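Sialyltransferase 0160 (Photobacterium damselae, PDB 4R84) probably transfers sialic acid from a CMP-activated donor to acceptor sugars, as a bacterial glycosyltransferase of the GT-B structural group. Local coordinates at residues L135-I138 with I139-K142; F342-E345 with Q346-Q350. One frame throughout, in Å; residues are numbered along the deposited sequence.

Contact 1 of 2, residues L135-I138 with I139-K142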
ATOM      1  N   LEU A 135      -3.784  -3.338   1.085  1.00 18.41           N
ATOM      2  CA  LEU A 135      -5.103  -3.921   1.293  1.00 18.27           C
ATOM      3  C   LEU A 135      -6.108  -3.362   0.283  1.00 21.95           C
ATOM      4  O   LEU A 135      -6.933  -4.107  -0.252  1.00 17.34           O
ATOM      5  CB  LEU A 135      -5.603  -3.678   2.717  1.00 18.37           C
ATOM      6  CG  LEU A 135      -6.997  -4.219   3.019  1.00 17.28           C
ATOM      7  CD1 LEU A 135      -7.105  -5.725   2.710  1.00 17.93           C
ATOM      8  CD2 LEU A 135      -7.320  -3.944   4.490  1.00 17.42           C
ATOM      9  N   ILE A 136      -6.045  -2.061   0.022  1.00 19.34           N
ATOM     10  CA  ILE A 136      -6.920  -1.476  -0.992  1.00 17.76           C
ATOM     11  C   ILE A 136      -6.645  -2.112  -2.346  1.00 21.93           C
ATOM     12  O   ILE A 136      -7.571  -2.506  -3.071  1.00 22.87           O
ATOM     13  CB  ILE A 136      -6.720   0.044  -1.112  1.00 17.66           C
ATOM     14  CG1 ILE A 136      -7.063   0.743   0.207  1.00 27.37           C
ATOM     15  CG2 ILE A 136      -7.541   0.582  -2.305  1.00 21.87           C
ATOM     16  CD1 ILE A 136      -8.530   0.856   0.480  1.00 39.36           C
ATOM     17  N   HIS A 137      -5.366  -2.277  -2.662  1.00 21.54           N
ATOM     18  CA  HIS A 137      -5.007  -2.864  -3.946  1.00 23.84           C
ATOM     19  C   HIS A 137      -5.534  -4.297  -4.069  1.00 21.82           C
ATOM     20  O   HIS A 137      -6.047  -4.694  -5.131  1.00 19.81           O
ATOM     21  CB  HIS A 137      -3.494  -2.853  -4.144  1.00 20.32           C
ATOM     22  CG  HIS A 137      -3.067  -3.532  -5.407  1.00 24.11           C
ATOM     23  ND1 HIS A 137      -3.086  -2.899  -6.631  1.00 25.01           N
ATOM     24  CD2 HIS A 137      -2.672  -4.807  -5.646  1.00 22.10           C
ATOM     25  CE1 HIS A 137      -2.685  -3.746  -7.566  1.00 28.93           C
ATOM     26  NE2 HIS A 137      -2.429  -4.910  -6.993  1.00 26.27           N
ATOM     27  N   ILE A 138      -5.410  -5.063  -2.985  1.00 17.94           N
ATOM     28  CA  ILE A 138      -5.890  -6.449  -2.944  1.00 19.05           C
ATOM     29  C   ILE A 138      -7.394  -6.512  -3.182  1.00 23.42           C
ATOM     30  O   ILE A 138      -7.889  -7.364  -3.923  1.00 19.28           O
ATOM     31  CB  ILE A 138      -5.533  -7.118  -1.590  1.00 14.24           C
ATOM     32  CG1 ILE A 138      -4.038  -7.445  -1.559  1.00 17.10           C
ATOM     33  CG2 ILE A 138      -6.349  -8.386  -1.361  1.00 19.12           C
ATOM     34  CD1 ILE A 138      -3.502  -7.982  -0.220  1.00 18.85           C
ATOM     35  N   ILE A 139      -8.129  -5.603  -2.558  1.00 19.04           N
ATOM     36  CA  ILE A 139      -9.575  -5.616  -2.712  1.00 20.50           C
ATOM     37  C   ILE A 139      -9.957  -5.341  -4.167  1.00 23.83           C
ATOM     38  O   ILE A 139     -10.849  -6.005  -4.714  1.00 25.75           O
ATOM     39  CB  ILE A 139     -10.223  -4.610  -1.754  1.00 20.31           C
ATOM     40  CG1 ILE A 139     -10.065  -5.124  -0.326  1.00 17.45           C
ATOM     41  CG2 ILE A 139     -11.714  -4.437  -2.075  1.00 23.88           C
ATOM     42  CD1 ILE A 139     -10.349  -4.045   0.731  1.00 17.50           C
ATOM     43  N   GLN A 140      -9.255  -4.407  -4.803  1.00 21.83           N
ATOM     44  CA  GLN A 140      -9.461  -4.141  -6.227  1.00 22.48           C
ATOM     45  C   GLN A 140      -9.058  -5.353  -7.063  1.00 26.02           C
ATOM     46  O   GLN A 140      -9.758  -5.745  -7.995  1.00 24.67           O
ATOM     47  CB  GLN A 140      -8.642  -2.940  -6.698  1.00 24.75           C
ATOM     48  CG  GLN A 140      -8.969  -1.590  -6.026  1.00 29.73           C
ATOM     49  CD  GLN A 140      -7.852  -0.561  -6.244  1.00 36.72           C
ATOM     50  OE1 GLN A 140      -6.728  -0.918  -6.596  1.00 39.66           O
ATOM     51  NE2 GLN A 140      -8.159   0.712  -6.026  1.00 37.38           N
ATOM     52  N   ALA A 141      -7.907  -5.922  -6.730  1.00 19.15           N
ATOM     53  CA  ALA A 141      -7.316  -6.993  -7.541  1.00 19.05           C
ATOM     54  C   ALA A 141      -8.083  -8.310  -7.482  1.00 24.07           C
ATOM     55  O   ALA A 141      -8.013  -9.111  -8.426  1.00 22.14           O
ATOM     56  CB  ALA A 141      -5.851  -7.214  -7.124  1.00 19.82           C
ATOM     57  N   LYS A 142      -8.782  -8.560  -6.377  1.00 20.45           N
ATOM     58  CA  LYS A 142      -9.608  -9.754  -6.269  1.00 21.51           C
ATOM     59  C   LYS A 142     -10.703  -9.715  -7.334  1.00 25.36           C
ATOM     60  O   LYS A 142     -11.087 -10.749  -7.891  1.00 27.46           O
ATOM     61  CB  LYS A 142     -10.220  -9.886  -4.869  1.00 28.29           C
ATOM     62  CG  LYS A 142     -11.307 -10.958  -4.788  1.00 26.55           C
ATOM     63  CD  LYS A 142     -10.761 -12.342  -5.067  1.00 28.20           C
ATOM     64  CE  LYS A 142     -11.889 -13.350  -5.295  1.00 39.79           C
ATOM     65  NZ  LYS A 142     -12.996 -13.273  -4.299  1.00 42.22           N
TER
HETATM   66  O   HOH W   1      -4.063  -0.212  -6.935  1.00 40.23           O

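Contact 2 of 2, residues F342-E345 with Q346-Q350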
ATOM      1  N   PHE A 342     -12.203  -0.602  11.910  1.00 22.56           N
ATOM      2  CA  PHE A 342     -12.627   0.789  12.054  1.00 23.88           C
ATOM      3  C   PHE A 342     -14.120   0.956  11.808  1.00 26.06           C
ATOM      4  O   PHE A 342     -14.606   0.668  10.726  1.00 21.59           O
ATOM      5  CB  PHE A 342     -11.834   1.682  11.097  1.00 20.56           C
ATOM      6  CG  PHE A 342     -12.266   3.141  11.103  1.00 19.25           C
ATOM      7  CD1 PHE A 342     -12.618   3.791  12.291  1.00 21.95           C
ATOM      8  CD2 PHE A 342     -12.286   3.870   9.918  1.00 20.49           C
ATOM      9  CE1 PHE A 342     -13.002   5.131  12.285  1.00 21.42           C
ATOM     10  CE2 PHE A 342     -12.658   5.220   9.908  1.00 20.98           C
ATOM     11  CZ  PHE A 342     -13.013   5.847  11.098  1.00 22.20           C
ATOM     12  N   ASP A 343     -14.850   1.402  12.825  1.00 24.48           N
ATOM     13  CA  ASP A 343     -16.270   1.684  12.652  1.00 24.35           C
ATOM     14  C   ASP A 343     -16.433   3.128  12.192  1.00 26.19           C
ATOM     15  O   ASP A 343     -16.664   4.036  13.008  1.00 22.06           O
ATOM     16  CB  ASP A 343     -17.041   1.422  13.949  1.00 24.26           C
ATOM     17  CG  ASP A 343     -18.568   1.378  13.743  1.00 30.23           C
ATOM     18  OD1 ASP A 343     -19.090   1.900  12.727  1.00 28.05           O
ATOM     19  OD2 ASP A 343     -19.258   0.826  14.628  1.00 33.86           O
ATOM     20  N   LYS A 344     -16.315   3.332  10.884  1.00 22.44           N
ATOM     21  CA  LYS A 344     -16.375   4.662  10.293  1.00 25.22           C
ATOM     22  C   LYS A 344     -17.726   5.319  10.519  1.00 23.52           C
ATOM     23  O   LYS A 344     -17.806   6.506  10.844  1.00 26.75           O
ATOM     24  CB  LYS A 344     -16.063   4.594   8.795  1.00 25.11           C
ATOM     25  CG  LYS A 344     -16.291   5.909   8.068  1.00 21.58           C
ATOM     26  CD  LYS A 344     -15.848   5.839   6.609  1.00 26.60           C
ATOM     27  CE  LYS A 344     -16.233   7.118   5.886  1.00 30.81           C
ATOM     28  NZ  LYS A 344     -15.857   7.133   4.457  1.00 37.15           N
ATOM     29  N   GLU A 345     -18.791   4.540  10.353  1.00 25.06           N
ATOM     30  CA  GLU A 345     -20.143   5.042  10.537  1.00 25.63           C
ATOM     31  C   GLU A 345     -20.332   5.613  11.931  1.00 26.20           C
ATOM     32  O   GLU A 345     -20.948   6.657  12.093  1.00 26.18           O
ATOM     33  CB  GLU A 345     -21.149   3.915  10.289  1.00 36.74           C
ATOM     34  CG  GLU A 345     -22.594   4.276  10.548  1.00 51.17           C
ATOM     35  CD  GLU A 345     -23.543   3.199  10.061  1.00 63.42           C
ATOM     36  OE1 GLU A 345     -23.134   2.406   9.187  1.00 66.36           O
ATOM     37  OE2 GLU A 345     -24.685   3.132  10.565  1.00 70.39           O
ATOM     38  N   GLN A 346     -19.778   4.938  12.932  1.00 25.59           N
ATOM     39  CA  GLN A 346     -19.855   5.419  14.309  1.00 26.64           C
ATOM     40  C   GLN A 346     -19.080   6.723  14.493  1.00 19.04           C
ATOM     41  O   GLN A 346     -19.568   7.640  15.139  1.00 22.52           O
ATOM     42  CB  GLN A 346     -19.345   4.362  15.289  1.00 23.58           C
ATOM     43  CG  GLN A 346     -19.457   4.781  16.738  1.00 31.63           C
ATOM     44  CD  GLN A 346     -18.937   3.723  17.683  1.00 31.57           C
ATOM     45  OE1 GLN A 346     -17.943   3.058  17.402  1.00 50.43           O
ATOM     46  NE2 GLN A 346     -19.631   3.535  18.793  1.00 41.55           N
ATOM     47  N   LEU A 347     -17.881   6.817  13.929  1.00 19.35           N
ATOM     48  CA  LEU A 347     -17.112   8.052  14.085  1.00 20.21           C
ATOM     49  C   LEU A 347     -17.809   9.206  13.371  1.00 22.24           C
ATOM     50  O   LEU A 347     -17.816  10.335  13.871  1.00 22.94           O
ATOM     51  CB  LEU A 347     -15.679   7.891  13.563  1.00 19.14           C
ATOM     52  CG  LEU A 347     -14.776   9.107  13.817  1.00 20.83           C
ATOM     53  CD1 LEU A 347     -14.750   9.460  15.316  1.00 18.94           C
ATOM     54  CD2 LEU A 347     -13.360   8.888  13.302  1.00 20.30           C
ATOM     55  N   GLN A 348     -18.412   8.919  12.214  1.00 21.72           N
ATOM     56  CA  GLN A 348     -19.191   9.929  11.497  1.00 21.70           C
ATOM     57  C   GLN A 348     -20.305  10.454  12.393  1.00 28.64           C
ATOM     58  O   GLN A 348     -20.555  11.664  12.464  1.00 28.09           O
ATOM     59  CB  GLN A 348     -19.800   9.366  10.206  1.00 26.97           C
ATOM     60  CG  GLN A 348     -18.819   9.202   9.054  1.00 40.64           C
ATOM     61  CD  GLN A 348     -19.450   8.569   7.816  1.00 55.08           C
ATOM     62  OE1 GLN A 348     -20.195   7.588   7.911  1.00 54.60           O
ATOM     63  NE2 GLN A 348     -19.144   9.126   6.647  1.00 52.64           N
ATOM     64  N   GLN A 349     -20.977   9.528  13.069  1.00 20.79           N
ATOM     65  CA  GLN A 349     -22.073   9.887  13.967  1.00 26.86           C
ATOM     66  C   GLN A 349     -21.543  10.699  15.138  1.00 25.87           C
ATOM     67  O   GLN A 349     -22.169  11.677  15.557  1.00 25.81           O
ATOM     68  CB  GLN A 349     -22.806   8.632  14.449  1.00 29.56           C
ATOM     69  CG  GLN A 349     -23.634   7.957  13.332  1.00 43.51           C
ATOM     70  CD  GLN A 349     -24.193   6.588  13.720  1.00 51.18           C
ATOM     71  OE1 GLN A 349     -24.004   6.122  14.844  1.00 56.59           O
ATOM     72  NE2 GLN A 349     -24.874   5.935  12.778  1.00 46.18           N
ATOM     73  N   GLN A 350     -20.386  10.303  15.660  1.00 23.79           N
ATOM     74  CA  GLN A 350     -19.792  11.009  16.803  1.00 26.04           C
ATOM     75  C   GLN A 350     -19.316  12.418  16.438  1.00 24.46           C
ATOM     76  O   GLN A 350     -19.475  13.364  17.231  1.00 23.50           O
ATOM     77  CB  GLN A 350     -18.631  10.191  17.389  1.00 26.25           C
ATOM     78  CG  GLN A 350     -19.100   8.905  18.059  1.00 25.36           C
ATOM     79  CD  GLN A 350     -17.977   7.943  18.382  1.00 25.32           C
ATOM     80  OE1 GLN A 350     -16.970   7.874  17.674  1.00 27.16           O
ATOM     81  NE2 GLN A 350     -18.135   7.203  19.473  1.00 23.31           N
TER
HETATM   82  O   HOH W   2     -18.025   0.220  17.078  1.00 41.60           O

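Contact 1 of 2, residues L135-I138 with I139-K142
His-137 and Gln-140 meet through a water on one side of a helical turn. Water 1 lies in the plane of the imidazole, at its edge, 2.9 Å from His-137 ND1. It also donates to Gln-140 OE1 at 2.8 Å. The two side chains cross at about a right angle, with ring and amide planes 68° apart. His-137 ND1 and Gln-140 OE1 are themselves 4.1 Å apart, and the water bridges them. Gln-140 reaches this place by folding back along the helix. Its CG stands beside its own backbone N (chi1 -62°), and the chain then runs extended past the Ile-136 carbonyl. The amide ends with OE1 on the histidine side and NE2 against Ile-136 CG2, at 3.8 Å. The methyl of Ala-141 sits one turn on from the histidine, 4.1 Å from His-137 NE2 and oblique to the ring.

A second, apolar pair is Leu-135 and Ile-139. The longer branch of Ile-139 lies back over the preceding turn, because CG1 is placed beside the backbone N (chi1 -69°). Its CD1 then packs on Leu-135 CG at 4.1 Å, while CG1 is 3.3 Å from Leu-135 O. The backbone is regular alpha-helix, with four successive i to i+4 bonds. The shortest, from Ala-141 N to His-137 O, measures 2.7 Å.

These residues belong to helix 129-144, the crossover of a beta-alpha-beta unit between parallel strands 106-125 and 149-154. Ile-138 and Ala-141 face both strands, touching Tyr-123, Glu-121 and Arg-150. Leu-135 and Ile-136 pack on Phe-336 of helix 330-340, and Lys-142 NZ is hydrogen-bonded to Lys-166 O. The ring of His-137 meets that of Tyr-202.

Contact 2 of 2, residues F342-E345 with Q346-Q350
Phe-342 is extended. Asp-343 is the centre of an inverse gamma turn, with a weak hydrogen bond from Lys-344 N to Phe-342 O, and is also the N-cap of helix 344-353. Its carbonyl O accepts from Leu-347 N at 3.2 Å. Bonds from Gln-348 N to Lys-344 O and from Gln-349 N to Glu-345 O continue the helix.

CG of Asp-343 points away from the backbone N (chi1 -166°), which brings the carboxylate over the N-H of Gln-346. OD1 accepts from Gln-346 N at 3.1 Å, and the N-H comes from above the carboxylate plane, 64° out of it. OD2 accepts a hydrogen bond from water 2, 2.8 Å away. The same water donates to Gln-346 OE1. Leu-347 CD2 meets the edge of the Phe-342 ring, 3.8 Å from CZ. One face of that ring lies against Lys-344 CA. Lys-344 is fully extended, and its CE lies 3.6 Å from Gln-348 NE2. Lys-344 NZ is hydrogen-bonded to Thr-439 O.

Phe-342 and Leu-347 both pack on Leu-436 of helix 434-438. Phe-342, just before the cap, and Leu-347, in the first turn, form the N'-to-N4 contact of a hydrophobic staple beside the aspartate N-cap.

Contact 1 precedes contact 2 by some 200 residues. Their centres are 23 Å apart and their nearest atoms about 9 Å. Helix 330-340 lies between them: contact 1 packs on its Phe-336, contact 2 on its Leu-337. Contact 1 sits on a crossover helix of the mixed sheet. Contact 2 opens the helix leading into strand 358-362 of the four-stranded sheet. The mixed sheet's parallel part and the four-stranded sheet are consistent with the two Rossmann-like domains of a GT-B enzyme. The side chains of Leu-135 and Phe-342 lie about 14 and 11 Å from the donor analogue, without touching it. That of Leu-347 is about 9 Å from calcium, whose site joins Tyr-351, at this helix's far end, with Ser-354, Leu-356, Asn-358 and Asp-401.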